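Local coordinates for putative metalloprotease II (Bacteroides fragilis, PDB 4ON1), which probably cleaves proteins as an extracellular zinc-dependent endopeptidase related to fragilysin, at residues I45-G50 and I95-G100; K59-V64 and A226-L231; N120-H125 and E217-S222; G305-N310 and F316-I321. One frame throughout, in Å; residues are numbered along the deposited sequence.

Interaction 1: I45-G50 and I95-G100; sequences IMLQEG and IRLQRG
Leu47 and Leu97 reach toward each other tip to tip, their methyls CD1 and CD2 meeting at 3.8 Å. Beside them Glu49 and Arg99 run past each other in opposite directions. The Glu49 chain is extended, with CG anti to the backbone N (chi1 -171°). This carries OE1 across to the arginine. Arg99 is bent at chi2 and chi3, and this turns its guanidinium edge to Glu49. OE1 lies at that edge, 2.8 Å from Arg99 NE, and the N-H points nearly straight at it. A second, weak bond runs from Arg99 NH2 to the same OE1 at 3.2 Å. The two flat groups are not coplanar; their planes are 48° apart, and NE meets OE1 from above the carboxylate plane.

The strands themselves stay apart. The CA atoms of Glu49 and Arg99 are 9.9 Å from each other. Strand 43-49 pairs instead with strands 19-22 and 52-68, and strand 92-99 with 84-88 and 102-109. The contact thus joins strands by their side chains inside the fragilysin-type N-terminal domain.

Glu49 OE2 is also engaged, by Tyr106 OH and Arg157 NE, while Arg99 NH1 reaches Glu52. Both carboxylate oxygens of the buried Glu49 therefore have partners. Two arginines beside it would be expected to favour its charged form, and Arg99 in turn bridges two glutamates.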
loop_
_atom_site.group_PDB
_atom_site.type_symbol
_atom_site.label_atom_id
_atom_site.label_comp_id
_atom_site.label_asym_id
_atom_site.label_seq_id
_atom_site.Cartn_x
_atom_site.Cartn_y
_atom_site.Cartn_z
ATOM N N ILE A 45 -1.473 -1.984 -23.821
ATOM C CA ILE A 45 -2.903 -2.198 -23.659
ATOM C C ILE A 45 -3.689 -0.999 -24.156
ATOM O O ILE A 45 -3.360 0.138 -23.826
ATOM C CB ILE A 45 -3.273 -2.429 -22.183
ATOM C CG1 ILE A 45 -2.408 -3.534 -21.567
ATOM C CG2 ILE A 45 -4.767 -2.732 -22.043
ATOM C CD1 ILE A 45 -2.461 -3.560 -20.052
ATOM N N MET A 46 -4.730 -1.248 -24.941
ATOM C CA MET A 46 -5.662 -0.191 -25.287
ATOM C C MET A 46 -6.814 -0.144 -24.300
ATOM O O MET A 46 -7.574 -1.099 -24.167
ATOM C CB MET A 46 -6.202 -0.371 -26.694
ATOM C CG MET A 46 -7.460 0.426 -26.919
ATOM S SD MET A 46 -7.539 1.026 -28.590
ATOM C CE MET A 46 -6.221 2.226 -28.491
ATOM N N LEU A 47 -6.921 0.975 -23.598
ATOM C CA LEU A 47 -7.958 1.155 -22.603
ATOM C C LEU A 47 -9.091 1.983 -23.178
ATOM O O LEU A 47 -8.872 2.866 -24.009
ATOM C CB LEU A 47 -7.391 1.833 -21.355
ATOM C CG LEU A 47 -6.272 1.070 -20.651
ATOM C CD1 LEU A 47 -5.613 1.946 -19.590
ATOM C CD2 LEU A 47 -6.831 -0.194 -20.029
ATOM N N GLN A 48 -10.305 1.696 -22.729
ATOM C CA GLN A 48 -11.448 2.524 -23.082
ATOM C C GLN A 48 -12.225 2.895 -21.827
ATOM O O GLN A 48 -12.481 2.048 -20.962
ATOM C CB GLN A 48 -12.375 1.815 -24.078
ATOM C CG GLN A 48 -13.688 2.577 -24.319
ATOM C CD GLN A 48 -14.632 1.878 -25.283
ATOM O OE1 GLN A 48 -14.386 0.748 -25.710
ATOM N NE2 GLN A 48 -15.718 2.557 -25.640
ATOM N N GLU A 49 -12.542 4.179 -21.706
ATOM C CA GLU A 49 -13.504 4.641 -20.720
ATOM C C GLU A 49 -14.445 5.636 -21.394
ATOM O O GLU A 49 -14.047 6.755 -21.722
ATOM C CB GLU A 49 -12.800 5.265 -19.512
ATOM C CG GLU A 49 -13.748 5.573 -18.355
ATOM C CD GLU A 49 -13.022 5.961 -17.081
ATOM O OE1 GLU A 49 -12.394 7.044 -17.055
ATOM O OE2 GLU A 49 -13.079 5.180 -16.109
ATOM N N GLY A 50 -15.687 5.217 -21.621
ATOM C CA GLY A 50 -16.638 6.025 -22.363
ATOM C C GLY A 50 -16.143 6.301 -23.768
ATOM O O GLY A 50 -15.798 5.368 -24.495
ATOM N N ILE A 95 -6.450 -1.606 -10.966
ATOM C CA ILE A 95 -5.652 -0.721 -11.790
ATOM C C ILE A 95 -5.731 0.652 -11.167
ATOM O O ILE A 95 -6.811 1.095 -10.774
ATOM C CB ILE A 95 -6.152 -0.628 -13.249
ATOM C CG1 ILE A 95 -6.094 -1.979 -13.953
ATOM C CG2 ILE A 95 -5.311 0.373 -14.034
ATOM C CD1 ILE A 95 -6.299 -1.861 -15.454
ATOM N N ARG A 96 -4.587 1.313 -11.046
ATOM C CA ARG A 96 -4.557 2.685 -10.573
ATOM C C ARG A 96 -3.903 3.546 -11.635
ATOM O O ARG A 96 -2.797 3.243 -12.089
ATOM C CB ARG A 96 -3.805 2.791 -9.239
ATOM C CG ARG A 96 -3.704 4.207 -8.712
ATOM C CD ARG A 96 -3.108 4.248 -7.322
ATOM N NE ARG A 96 -4.024 3.702 -6.328
ATOM C CZ ARG A 96 -3.791 3.694 -5.022
ATOM N NH1 ARG A 96 -2.668 4.213 -4.544
ATOM N NH2 ARG A 96 -4.686 3.172 -4.194
ATOM N N LEU A 97 -4.586 4.607 -12.052
ATOM C CA LEU A 97 -3.994 5.508 -13.026
ATOM C C LEU A 97 -4.563 6.919 -12.941
ATOM O O LEU A 97 -5.493 7.186 -12.176
ATOM C CB LEU A 97 -4.168 4.943 -14.437
ATOM C CG LEU A 97 -5.514 4.327 -14.818
ATOM C CD1 LEU A 97 -6.582 5.382 -14.966
ATOM C CD2 LEU A 97 -5.384 3.531 -16.104
ATOM N N GLN A 98 -3.989 7.819 -13.730
ATOM C CA GLN A 98 -4.425 9.205 -13.737
ATOM C C GLN A 98 -5.487 9.457 -14.799
ATOM O O GLN A 98 -5.299 9.125 -15.969
ATOM C CB GLN A 98 -3.231 10.133 -13.956
ATOM C CG GLN A 98 -2.127 9.955 -12.925
ATOM C CD GLN A 98 -2.183 11.007 -11.834
ATOM O OE1 GLN A 98 -3.218 11.642 -11.618
ATOM N NE2 GLN A 98 -1.067 11.198 -11.139
ATOM N N ARG A 99 -6.598 10.054 -14.376
ATOM C CA ARG A 99 -7.641 10.499 -15.290
ATOM C C ARG A 99 -7.993 11.942 -14.973
ATOM O O ARG A 99 -8.459 12.237 -13.872
ATOM C CB ARG A 99 -8.898 9.635 -15.175
ATOM C CG ARG A 99 -8.696 8.147 -15.404
ATOM C CD ARG A 99 -8.606 7.814 -16.877
ATOM N NE ARG A 99 -9.868 8.077 -17.568
ATOM C CZ ARG A 99 -9.966 8.797 -18.678
ATOM N NH1 ARG A 99 -8.875 9.310 -19.225
ATOM N NH2 ARG A 99 -11.150 8.997 -19.241
ATOM N N GLY A 100 -7.764 12.834 -15.931
ATOM C CA GLY A 100 -8.100 14.236 -15.762
ATOM C C GLY A 100 -7.420 14.876 -14.565
ATOM O O GLY A 100 -7.998 15.737 -13.902
#

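Interaction 2: K59-V64 and A226-L231; sequences KAIHGV and AVTTSL
Thr228 meets Val64 tip to tip, methyl against methyl. Val64 CG1 is 3.6 Å from Thr228 CG2 and 3.9 Å from Thr228 OG1. Ile61 adds a looser touch, its CG2 lying 4.3 Å from the same threonine methyl. The torsion of Thr228 sorts its two branches. OG1 sits beside the backbone N (chi1 -61°), which leaves CG2 anti to that N and turned to Val64 and Ile61. The hydroxyl is hydrogen-bonded to Ile224 O, one turn back in the helix, and to Tyr244 OH.

The contact sets helix 217-230 against strand 52-68 of the fragilysin-type N-terminal domain. The helix lies between the parallel strands 201-209 and 240-248, as the first long helix does in metzincin catalytic domains. The contact is thus interdomain. Strand 52-68 runs antiparallel to strand 71-78 and parallel to strand 240-248. Leu75 of strand 71-78 packs on both Ile61 and Thr228. Val242 of strand 240-248 lies against Val64, and its backbone is bonded to Gly63. Gly63 takes a positive phi of 90°, where the chain turns between Ile61 and Val64.

At the end of the helix Val227 O accepts two bonds, from Ser230 OG at 2.6 Å and from Leu231 N at 3.0 Å. The Val227 side chain packs on Leu332, Ala333 and Ile336 of helix 331-340. That helix carries His334 and His338, two zinc ligands, and Leu231 touches Leu340 at its end.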
loop_
_atom_site.group_PDB
_atom_site.type_symbol
_atom_site.label_atom_id
_atom_site.label_comp_id
_atom_site.label_asym_id
_atom_site.label_seq_id
_atom_site.Cartn_x
_atom_site.Cartn_y
_atom_site.Cartn_z
ATOM N N LYS A 59 4.446 -3.461 -17.186
ATOM C CA LYS A 59 5.145 -4.725 -17.022
ATOM C C LYS A 59 5.119 -5.140 -15.568
ATOM O O LYS A 59 4.838 -4.328 -14.676
ATOM C CB LYS A 59 6.590 -4.644 -17.509
ATOM C CG LYS A 59 7.452 -3.706 -16.711
ATOM C CD LYS A 59 8.903 -3.763 -17.181
ATOM C CE LYS A 59 9.018 -3.518 -18.676
ATOM N NZ LYS A 59 10.439 -3.446 -19.129
ATOM N N ALA A 60 5.399 -6.416 -15.337
ATOM C CA ALA A 60 5.475 -6.950 -13.988
ATOM C C ALA A 60 6.629 -6.309 -13.228
ATOM O O ALA A 60 7.672 -6.014 -13.808
ATOM C CB ALA A 60 5.640 -8.460 -14.029
ATOM N N ILE A 61 6.439 -6.097 -11.932
ATOM C CA ILE A 61 7.487 -5.537 -11.076
ATOM C C ILE A 61 8.316 -6.652 -10.464
ATOM O O ILE A 61 7.770 -7.573 -9.852
ATOM C CB ILE A 61 6.908 -4.678 -9.940
ATOM C CG1 ILE A 61 6.125 -3.499 -10.519
ATOM C CG2 ILE A 61 8.028 -4.176 -9.025
ATOM C CD1 ILE A 61 5.508 -2.612 -9.462
ATOM N N HIS A 62 9.632 -6.568 -10.624
ATOM C CA HIS A 62 10.530 -7.590 -10.090
ATOM C C HIS A 62 11.211 -7.112 -8.805
ATOM O O HIS A 62 11.237 -5.918 -8.520
ATOM C CB HIS A 62 11.573 -7.960 -11.148
ATOM C CG HIS A 62 10.972 -8.391 -12.450
ATOM N ND1 HIS A 62 10.218 -9.538 -12.582
ATOM C CD2 HIS A 62 10.993 -7.813 -13.675
ATOM C CE1 HIS A 62 9.809 -9.653 -13.834
ATOM N NE2 HIS A 62 10.266 -8.619 -14.518
ATOM N N GLY A 63 11.729 -8.043 -8.011
ATOM C CA GLY A 63 12.389 -7.682 -6.768
ATOM C C GLY A 63 11.435 -7.650 -5.585
ATOM O O GLY A 63 11.846 -7.344 -4.462
ATOM N N VAL A 64 10.158 -7.940 -5.831
ATOM C CA VAL A 64 9.174 -7.965 -4.753
ATOM C C VAL A 64 8.320 -9.218 -4.792
ATOM O O VAL A 64 7.963 -9.713 -5.856
ATOM C CB VAL A 64 8.239 -6.734 -4.778
ATOM C CG1 VAL A 64 9.005 -5.489 -4.373
ATOM C CG2 VAL A 64 7.627 -6.561 -6.149
ATOM N N ALA A 226 2.615 1.224 -2.966
ATOM C CA ALA A 226 3.248 2.496 -2.624
ATOM C C ALA A 226 4.573 2.298 -1.879
ATOM O O ALA A 226 5.551 2.997 -2.159
ATOM C CB ALA A 226 2.302 3.349 -1.808
ATOM N N VAL A 227 4.617 1.340 -0.950
ATOM C CA VAL A 227 5.876 1.028 -0.280
ATOM C C VAL A 227 6.916 0.650 -1.316
ATOM O O VAL A 227 8.043 1.149 -1.295
ATOM C CB VAL A 227 5.754 -0.139 0.710
ATOM C CG1 VAL A 227 7.105 -0.395 1.378
ATOM C CG2 VAL A 227 4.682 0.144 1.757
ATOM N N THR A 228 6.505 -0.216 -2.238
ATOM C CA THR A 228 7.387 -0.734 -3.277
ATOM C C THR A 228 7.916 0.389 -4.162
ATOM O O THR A 228 9.092 0.403 -4.532
ATOM C CB THR A 228 6.664 -1.799 -4.122
ATOM O OG1 THR A 228 6.272 -2.889 -3.268
ATOM C CG2 THR A 228 7.566 -2.326 -5.219
ATOM N N THR A 229 7.052 1.339 -4.487
ATOM C CA THR A 229 7.475 2.505 -5.253
ATOM C C THR A 229 8.484 3.341 -4.467
ATOM O O THR A 229 9.515 3.743 -4.994
ATOM C CB THR A 229 6.273 3.374 -5.634
ATOM O OG1 THR A 229 5.406 2.623 -6.493
ATOM C CG2 THR A 229 6.730 4.651 -6.350
ATOM N N SER A 230 8.208 3.560 -3.186
ATOM C CA SER A 230 9.080 4.395 -2.370
ATOM C C SER A 230 10.459 3.783 -2.198
ATOM O O SER A 230 11.436 4.508 -1.997
ATOM C CB SER A 230 8.450 4.650 -1.000
ATOM O OG SER A 230 8.501 3.494 -0.174
ATOM N N LEU A 231 10.542 2.457 -2.295
ATOM C CA LEU A 231 11.803 1.753 -2.062
ATOM C C LEU A 231 12.467 1.272 -3.344
ATOM O O LEU A 231 13.452 0.524 -3.296
ATOM C CB LEU A 231 11.586 0.562 -1.124
ATOM C CG LEU A 231 11.021 0.920 0.252
ATOM C CD1 LEU A 231 11.019 -0.299 1.172
ATOM C CD2 LEU A 231 11.840 2.051 0.862
#

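Interaction 3: N120-H125 and E217-S222; sequences NYYQNH and EHDITS
The Tyr122 ring has His218 NE2 at its edge, near its plane, and Tyr121 CD2 over the centre of one face, 3.7 Å above it. The histidine likewise presents its edge. The rings touch by their edges only, their planes 44° apart. Tyr122 OH and His218 NE2 share a hydrogen bond of 2.8 Å, whose proton may belong to either. On the far side of the imidazole, ND1 is bonded to Tyr109 OH, so both ring nitrogens are held. Tyr121 CE1 lies over the centre of one face of the His125 ring.

These side chains join helix 112-126 of the N-terminal domain to the first turns of helix 217-230, a helix of the catalytic domain. The contact therefore crosses between domains. Ile107 of strand 102-109 packs on both Tyr122 and His218.

Asp219 approaches Tyr122 from the opposite direction, OD1 3.5 Å from Tyr122 OH. Ser326 OG is bonded to both of these oxygens. A water donates to Asp219 OD2 at 2.6 Å and to Tyr121 OH at 3.2 Å. Tyr121 OH is also bonded to Asp289. Within the helix, His218 O accepts Ser222 OG at 2.8 Å and Ser222 N at 2.9 Å, from opposite faces of its carbonyl plane.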
loop_
_atom_site.group_PDB
_atom_site.type_symbol
_atom_site.label_atom_id
_atom_site.label_comp_id
_atom_site.label_asym_id
_atom_site.label_seq_id
_atom_site.Cartn_x
_atom_site.Cartn_y
_atom_site.Cartn_z
ATOM N N ASN A 120 -20.486 -1.868 -1.032
ATOM C CA ASN A 120 -21.243 -1.322 0.094
ATOM C C ASN A 120 -20.344 -0.511 1.020
ATOM O O ASN A 120 -20.747 0.534 1.536
ATOM C CB ASN A 120 -21.924 -2.433 0.901
ATOM C CG ASN A 120 -22.985 -3.182 0.110
ATOM O OD1 ASN A 120 -23.576 -2.649 -0.830
ATOM N ND2 ASN A 120 -23.241 -4.428 0.507
ATOM N N TYR A 121 -19.131 -1.008 1.245
ATOM C CA TYR A 121 -18.166 -0.279 2.049
ATOM C C TYR A 121 -17.976 1.129 1.485
ATOM O O TYR A 121 -18.083 2.116 2.212
ATOM C CB TYR A 121 -16.824 -1.022 2.115
ATOM C CG TYR A 121 -15.695 -0.161 2.656
ATOM C CD1 TYR A 121 -15.394 -0.151 4.014
ATOM C CD2 TYR A 121 -14.950 0.662 1.815
ATOM C CE1 TYR A 121 -14.379 0.641 4.516
ATOM C CE2 TYR A 121 -13.936 1.459 2.310
ATOM C CZ TYR A 121 -13.654 1.444 3.658
ATOM O OH TYR A 121 -12.641 2.233 4.144
ATOM N N TYR A 122 -17.691 1.218 0.191
ATOM C CA TYR A 122 -17.406 2.511 -0.422
ATOM C C TYR A 122 -18.642 3.400 -0.506
ATOM O O TYR A 122 -18.539 4.624 -0.436
ATOM C CB TYR A 122 -16.807 2.321 -1.811
ATOM C CG TYR A 122 -15.349 1.952 -1.756
ATOM C CD1 TYR A 122 -14.925 0.675 -2.084
ATOM C CD2 TYR A 122 -14.403 2.872 -1.338
ATOM C CE1 TYR A 122 -13.585 0.327 -2.020
ATOM C CE2 TYR A 122 -13.060 2.537 -1.272
ATOM C CZ TYR A 122 -12.660 1.260 -1.613
ATOM O OH TYR A 122 -11.328 0.921 -1.547
ATOM N N GLN A 123 -19.811 2.786 -0.651
ATOM C CA GLN A 123 -21.058 3.541 -0.647
ATOM C C GLN A 123 -21.315 4.142 0.734
ATOM O O GLN A 123 -21.731 5.291 0.854
ATOM C CB GLN A 123 -22.234 2.656 -1.073
ATOM C CG GLN A 123 -22.332 2.422 -2.575
ATOM C CD GLN A 123 -23.273 1.286 -2.938
ATOM O OE1 GLN A 123 -23.768 0.569 -2.068
ATOM N NE2 GLN A 123 -23.535 1.128 -4.231
ATOM N N ASN A 124 -21.056 3.365 1.779
ATOM C CA ASN A 124 -21.300 3.837 3.134
ATOM C C ASN A 124 -20.279 4.865 3.618
ATOM O O ASN A 124 -20.581 5.682 4.485
ATOM C CB ASN A 124 -21.280 2.653 4.104
ATOM C CG ASN A 124 -22.401 1.672 3.856
ATOM O OD1 ASN A 124 -23.355 1.968 3.140
ATOM N ND2 ASN A 124 -22.277 0.479 4.429
ATOM N N HIS A 125 -19.082 4.848 3.037
ATOM C CA HIS A 125 -18.015 5.718 3.518
ATOM C C HIS A 125 -17.770 6.966 2.667
ATOM O O HIS A 125 -17.106 7.894 3.123
ATOM C CB HIS A 125 -16.712 4.919 3.634
ATOM C CG HIS A 125 -16.709 3.935 4.761
ATOM N ND1 HIS A 125 -17.511 2.812 4.772
ATOM C CD2 HIS A 125 -16.016 3.909 5.925
ATOM C CE1 HIS A 125 -17.305 2.134 5.886
ATOM N NE2 HIS A 125 -16.404 2.779 6.604
ATOM N N GLU A 217 -8.771 -6.312 1.449
ATOM C CA GLU A 217 -7.690 -7.028 0.770
ATOM C C GLU A 217 -6.937 -6.165 -0.246
ATOM O O GLU A 217 -5.708 -6.080 -0.198
ATOM C CB GLU A 217 -8.251 -8.278 0.074
ATOM C CG GLU A 217 -8.997 -9.231 1.001
ATOM C CD GLU A 217 -10.481 -8.932 1.069
ATOM O OE1 GLU A 217 -10.828 -7.854 1.592
ATOM O OE2 GLU A 217 -11.299 -9.753 0.593
ATOM N N HIS A 218 -7.666 -5.507 -1.144
ATOM C CA HIS A 218 -7.034 -4.699 -2.184
ATOM C C HIS A 218 -6.389 -3.430 -1.624
ATOM O O HIS A 218 -5.444 -2.907 -2.207
ATOM C CB HIS A 218 -8.049 -4.314 -3.260
ATOM C CG HIS A 218 -9.045 -3.304 -2.800
ATOM N ND1 HIS A 218 -10.165 -3.642 -2.070
ATOM C CD2 HIS A 218 -9.072 -1.956 -2.932
ATOM C CE1 HIS A 218 -10.850 -2.548 -1.792
ATOM N NE2 HIS A 218 -10.207 -1.509 -2.300
ATOM N N ASP A 219 -6.915 -2.911 -0.517
ATOM C CA ASP A 219 -6.287 -1.759 0.130
ATOM C C ASP A 219 -4.889 -2.103 0.646
ATOM O O ASP A 219 -3.954 -1.318 0.500
ATOM C CB ASP A 219 -7.141 -1.241 1.292
ATOM C CG ASP A 219 -8.278 -0.346 0.829
ATOM O OD1 ASP A 219 -8.138 0.300 -0.234
ATOM O OD2 ASP A 219 -9.304 -0.275 1.538
ATOM N N ILE A 220 -4.752 -3.280 1.248
ATOM C CA ILE A 220 -3.462 -3.702 1.784
ATOM C C ILE A 220 -2.410 -3.753 0.683
ATOM O O ILE A 220 -1.298 -3.244 0.846
ATOM C CB ILE A 220 -3.574 -5.070 2.479
ATOM C CG1 ILE A 220 -4.536 -4.962 3.667
ATOM C CG2 ILE A 220 -2.210 -5.548 2.959
ATOM C CD1 ILE A 220 -4.864 -6.295 4.323
ATOM N N THR A 221 -2.757 -4.366 -0.445
ATOM C CA THR A 221 -1.785 -4.492 -1.525
ATOM C C THR A 221 -1.619 -3.166 -2.276
ATOM O O THR A 221 -0.569 -2.918 -2.855
ATOM C CB THR A 221 -2.152 -5.626 -2.487
ATOM O OG1 THR A 221 -3.517 -5.495 -2.898
ATOM C CG2 THR A 221 -1.963 -6.986 -1.771
ATOM N N SER A 222 -2.633 -2.303 -2.247
ATOM C CA SER A 222 -2.446 -0.940 -2.759
ATOM C C SER A 222 -1.452 -0.165 -1.889
ATOM O O SER A 222 -0.616 0.572 -2.411
ATOM C CB SER A 222 -3.770 -0.173 -2.829
ATOM O OG SER A 222 -4.637 -0.733 -3.798
HETATM O O HOH W 1 -10.480 2.054 1.841
#

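Interaction 4: G305-N310 and F316-I321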
loop_
_atom_site.group_PDB
_atom_site.type_symbol
_atom_site.label_atom_id
_atom_site.label_comp_id
_atom_site.label_asym_id
_atom_site.label_seq_id
_atom_site.Cartn_x
_atom_site.Cartn_y
_atom_site.Cartn_z
ATOM N N GLY A 305 14.662 4.720 12.087
ATOM C CA GLY A 305 15.949 4.132 11.756
ATOM C C GLY A 305 16.275 2.936 12.626
ATOM O O GLY A 305 17.325 2.880 13.257
ATOM N N VAL A 306 15.365 1.972 12.652
ATOM C CA VAL A 306 15.522 0.804 13.504
ATOM C C VAL A 306 15.612 -0.487 12.692
ATOM O O VAL A 306 15.742 -1.576 13.263
ATOM C CB VAL A 306 14.367 0.698 14.508
ATOM C CG1 VAL A 306 14.445 1.834 15.518
ATOM C CG2 VAL A 306 13.043 0.737 13.780
ATOM N N ILE A 307 15.530 -0.378 11.367
ATOM C CA ILE A 307 15.680 -1.561 10.510
ATOM C C ILE A 307 17.126 -1.708 10.037
ATOM O O ILE A 307 17.641 -0.855 9.314
ATOM C CB ILE A 307 14.762 -1.514 9.280
ATOM C CG1 ILE A 307 13.296 -1.664 9.696
ATOM C CG2 ILE A 307 15.136 -2.624 8.293
ATOM C CD1 ILE A 307 12.313 -1.574 8.538
ATOM N N HIS A 308 17.790 -2.778 10.461
ATOM C CA HIS A 308 19.176 -3.015 10.058
ATOM C C HIS A 308 19.298 -4.400 9.412
ATOM O O HIS A 308 18.908 -5.402 10.009
ATOM C CB HIS A 308 20.116 -2.883 11.264
ATOM C CG HIS A 308 19.804 -1.714 12.151
ATOM N ND1 HIS A 308 19.813 -0.409 11.700
ATOM C CD2 HIS A 308 19.469 -1.653 13.463
ATOM C CE1 HIS A 308 19.502 0.403 12.695
ATOM N NE2 HIS A 308 19.284 -0.326 13.775
ATOM N N LEU A 309 19.833 -4.449 8.194
ATOM C CA LEU A 309 19.901 -5.695 7.429
ATOM C C LEU A 309 20.936 -6.682 7.961
ATOM O O LEU A 309 20.728 -7.892 7.904
ATOM C CB LEU A 309 20.214 -5.399 5.962
ATOM C CG LEU A 309 19.266 -4.476 5.198
ATOM C CD1 LEU A 309 19.752 -4.279 3.771
ATOM C CD2 LEU A 309 17.870 -5.048 5.199
ATOM N N ASN A 310 22.044 -6.165 8.478
ATOM C CA ASN A 310 23.138 -7.020 8.917
ATOM C C ASN A 310 23.001 -7.440 10.371
ATOM O O ASN A 310 23.306 -8.577 10.726
ATOM C CB ASN A 310 24.475 -6.314 8.704
ATOM C CG ASN A 310 24.820 -6.170 7.239
ATOM O OD1 ASN A 310 24.714 -7.130 6.473
ATOM N ND2 ASN A 310 25.229 -4.969 6.837
ATOM N N PHE A 316 10.624 -8.488 18.374
ATOM C CA PHE A 316 9.520 -7.720 17.801
ATOM C C PHE A 316 9.606 -6.226 18.142
ATOM O O PHE A 316 8.588 -5.544 18.244
ATOM C CB PHE A 316 8.178 -8.295 18.273
ATOM C CG PHE A 316 8.014 -9.761 17.968
ATOM C CD1 PHE A 316 7.621 -10.176 16.705
ATOM C CD2 PHE A 316 8.281 -10.722 18.933
ATOM C CE1 PHE A 316 7.480 -11.528 16.410
ATOM C CE2 PHE A 316 8.151 -12.080 18.645
ATOM C CZ PHE A 316 7.746 -12.481 17.381
ATOM N N GLU A 317 10.824 -5.721 18.302
ATOM C CA GLU A 317 11.024 -4.314 18.652
ATOM C C GLU A 317 10.797 -3.389 17.471
ATOM O O GLU A 317 10.563 -2.195 17.656
ATOM C CB GLU A 317 12.429 -4.097 19.213
ATOM C CG GLU A 317 12.595 -4.601 20.637
ATOM C CD GLU A 317 14.047 -4.706 21.047
ATOM O OE1 GLU A 317 14.910 -4.121 20.357
ATOM O OE2 GLU A 317 14.324 -5.383 22.057
ATOM N N VAL A 318 10.896 -3.931 16.259
ATOM C CA VAL A 318 10.640 -3.139 15.060
ATOM C C VAL A 318 9.204 -3.346 14.611
ATOM O O VAL A 318 8.856 -4.385 14.067
ATOM C CB VAL A 318 11.597 -3.498 13.897
ATOM C CG1 VAL A 318 11.256 -2.676 12.655
ATOM C CG2 VAL A 318 13.041 -3.270 14.304
ATOM N N ALA A 319 8.362 -2.355 14.867
ATOM C CA ALA A 319 6.948 -2.499 14.587
ATOM C C ALA A 319 6.298 -1.164 14.322
ATOM O O ALA A 319 6.840 -0.107 14.657
ATOM C CB ALA A 319 6.234 -3.212 15.747
ATOM N N ALA A 320 5.124 -1.224 13.717
ATOM C CA ALA A 320 4.332 -0.037 13.486
ATOM C C ALA A 320 2.868 -0.422 13.443
ATOM O O ALA A 320 2.524 -1.596 13.407
ATOM C CB ALA A 320 4.741 0.648 12.190
ATOM N N ILE A 321 2.008 0.582 13.462
ATOM C CA ILE A 321 0.606 0.381 13.172
ATOM C C ILE A 321 0.257 1.324 12.023
ATOM O O ILE A 321 0.845 2.401 11.897
ATOM C CB ILE A 321 -0.263 0.646 14.403
ATOM C CG1 ILE A 321 -0.183 2.115 14.807
ATOM C CG2 ILE A 321 0.223 -0.195 15.589
ATOM C CD1 ILE A 321 -0.887 2.413 16.126
#
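Ser302 OG is bonded to Glu317 O and Ala319 N, on either side of Val318, the residue that packs on Val306 and Ile307. The contact itself is apolar. Val318 has CG1 anti to the backbone N (chi1 178°), and its two methyls divide the work. CG1 lies 3.7 Å from Ile307 CG1 and 4.0 Å from Val306 CG2. CG2 lies 3.4 Å from the carbonyl oxygen Val306 O and also 4.0 Å from Val306 CG2. Val306 and Val318 slide past each other in opposite directions. Ile307 instead crosses Val318 at about a right angle. Val318 thus touches two successive residues, each from a different direction.

Segment 305-310 has no regular structure but is well tied down. Gly305 is backbone-bonded to His338, and both Val306 and Ile307 to Leu339. Val306 and Ile307 also pack on Leu339 of helix 331-340, and Ile307 reaches Leu203 and Phe205 of strand 201-209.

His338 is a zinc ligand, and the Val306 side chain is about 8 Å from its side chain and about 13 Å from the zinc. The loop thus runs from strand 299-301, past the C-terminal end of the helix with the HExxH motif, to strand 319-323. Strand 299-301 pairs antiparallel with 319-323, which itself runs parallel to 284-288. This strand order beside the zinc helix is characteristic of the metzincin catalytic domain.

How the interactions relate
Along the chain, interactions 1 and 2 cross, interaction 3 lies within the span of interaction 2, and interaction 4 follows last. Interaction 1 is internal to the N-terminal domain. Interactions 2 and 3 both use helix 217-230, one at each end, with centres 21 Å apart. They fix that helix to strand 52-68 and to helix 112-126. Interactions 1 and 3 touch where Arg96 NH2 packs on Ser222 CB at 3.7 Å. Interaction 4 lies on the far side, its centre 38 Å from that of interaction 1, near the zinc site. Through this helix of the catalytic domain, interactions 2 and 3 hold the N-terminal domain against it, consistent with a latent form in which Asp176 binds the zinc.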